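Local coordinates for protein rifamycin polyketide synthase (Amycolatopsis mediterranei, PDB 4LN9) that probably dehydrates a polyketide intermediate, serving as the double-hotdog dehydratase domain in the terminal module of the rifamycin synthase, at residues Val45-Pro48 with Leu53-Thr56. Residues are numbered along the deposited sequence; the frame is centred on the assembly and turned at random.
Sequences VQLP and LVFT
V45 and V54 face each other as an antiparallel hydrogen-bonded pair in the beta hairpin of strands 41-47 and 52-59, and two backbone bonds join them. V45 N gives its hydrogen to V54 O at 2.9 Å, and V54 N returns one to V45 O, also at 2.9 Å. Both are nearly straight. One step on, Q46 and L53 form a non-hydrogen-bonded pair, where the strands draw in to 4.2 Å between the two CA atoms.

The apolar contacts follow this register. V45 and V54 send their side chains to the same face, side by side, and their CG1 methyls meet at 3.5 Å, tighter than usual for two carbons. In each valine CG1 sits between the backbone N and the carbonyl carbon (chi1 71° and 72°), and this matched rotation brings the two methyls together; beta-branched residues suit such a place, being compact and favouring extended backbone. L47 leans over the partner strand beside V54: its CG lies 3.9 Å from L53 CA, and its CD1 4.3 Å from V54 CB. L53 keeps its CB close to the other strand, 3.9 Å from Q46 CA, while its outer carbons turn from the hairpin to pack on E93 of helix 80-93 and L122 of strand 116-122, a buried setting that favours leucine.

The remaining polar contacts of Q46 lie with the second subunit. Q46 OE1 accepts a hydrogen bond from W145 NE1 of the second subunit, and its backbone O accepts one from Q119 NE2 of the same subunit, whose Q119 also packs on V45 and L47. The chemistry thus divides the work: main-chain bonds and aliphatic packing join the hairpin, while Q46, through its side-chain amide and its backbone carbonyl, adds hydrogen bonds to the second subunit, as T56 OG1 does with L31 O there.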
loop_
_atom_site.group_PDB
_atom_site.type_symbol
_atom_site.label_atom_id
_atom_site.label_comp_id
_atom_site.label_asym_id
_atom_site.label_seq_id
_atom_site.Cartn_x
_atom_site.Cartn_y
_atom_site.Cartn_z
ATOM N N VAL A 45 -0.332 2.079 4.415
ATOM C CA VAL A 45 -1.734 2.076 4.032
ATOM C C VAL A 45 -2.441 0.813 4.478
ATOM O O VAL A 45 -1.834 -0.257 4.542
ATOM C CB VAL A 45 -1.927 2.286 2.519
ATOM C CG1 VAL A 45 -1.482 1.051 1.750
ATOM C CG2 VAL A 45 -3.379 2.622 2.214
ATOM N N GLN A 46 -3.639 0.987 5.024
ATOM C CA GLN A 46 -4.442 -0.159 5.408
ATOM C C GLN A 46 -4.933 -0.902 4.176
ATOM O O GLN A 46 -5.039 -0.328 3.092
ATOM C CB GLN A 46 -5.620 0.289 6.266
ATOM C CG GLN A 46 -5.195 0.989 7.543
ATOM C CD GLN A 46 -6.361 1.612 8.277
ATOM O OE1 GLN A 46 -6.763 2.738 7.983
ATOM N NE2 GLN A 46 -6.919 0.879 9.232
ATOM N N LEU A 47 -5.160 -2.201 4.336
ATOM C CA LEU A 47 -5.670 -3.034 3.257
ATOM C C LEU A 47 -7.023 -3.626 3.645
ATOM O O LEU A 47 -7.092 -4.736 4.173
ATOM C CB LEU A 47 -4.673 -4.150 2.929
ATOM C CG LEU A 47 -3.271 -3.705 2.500
ATOM C CD1 LEU A 47 -2.339 -4.903 2.381
ATOM C CD2 LEU A 47 -3.324 -2.935 1.189
ATOM N N PRO A 48 -8.090 -2.824 3.500
ATOM C CA PRO A 48 -9.431 -3.167 3.974
ATOM C C PRO A 48 -9.885 -4.520 3.438
ATOM O O PRO A 48 -10.746 -5.164 4.037
ATOM C CB PRO A 48 -10.311 -2.058 3.388
ATOM C CG PRO A 48 -9.383 -0.915 3.134
ATOM C CD PRO A 48 -8.052 -1.529 2.798
ATOM N N LEU A 53 -2.242 -4.546 6.480
ATOM C CA LEU A 53 -1.723 -3.249 6.103
ATOM C C LEU A 53 -0.322 -3.411 5.559
ATOM O O LEU A 53 0.244 -4.505 5.578
ATOM C CB LEU A 53 -1.717 -2.297 7.302
ATOM C CG LEU A 53 -0.935 -2.743 8.540
ATOM C CD1 LEU A 53 0.566 -2.665 8.295
ATOM C CD2 LEU A 53 -1.330 -1.905 9.745
ATOM N N VAL A 54 0.166 -2.356 4.926
ATOM C CA VAL A 54 1.454 -2.419 4.281
ATOM C C VAL A 54 2.215 -1.116 4.465
ATOM O O VAL A 54 1.621 -0.035 4.501
ATOM C CB VAL A 54 1.318 -2.772 2.789
ATOM C CG1 VAL A 54 0.744 -1.598 2.013
ATOM C CG2 VAL A 54 2.666 -3.189 2.221
ATOM N N PHE A 55 3.472 -1.263 4.873
ATOM C CA PHE A 55 4.399 -0.147 4.948
ATOM C C PHE A 55 5.297 -0.155 3.720
ATOM O O PHE A 55 5.921 -1.173 3.419
ATOM C CB PHE A 55 5.263 -0.274 6.201
ATOM C CG PHE A 55 4.552 0.104 7.464
ATOM C CD1 PHE A 55 3.689 -0.785 8.081
ATOM C CD2 PHE A 55 4.694 1.374 7.997
ATOM C CE1 PHE A 55 3.018 -0.434 9.235
ATOM C CE2 PHE A 55 4.018 1.737 9.145
ATOM C CZ PHE A 55 3.191 0.826 9.775
ATOM N N THR A 56 5.550 1.034 3.183
ATOM C CA THR A 56 6.448 1.188 2.043
ATOM C C THR A 56 7.609 2.127 2.355
ATOM O O THR A 56 7.447 3.121 3.065
ATOM C CB THR A 56 5.708 1.713 0.797
ATOM O OG1 THR A 56 5.146 3.001 1.080
ATOM C CG2 THR A 56 4.596 0.758 0.392
#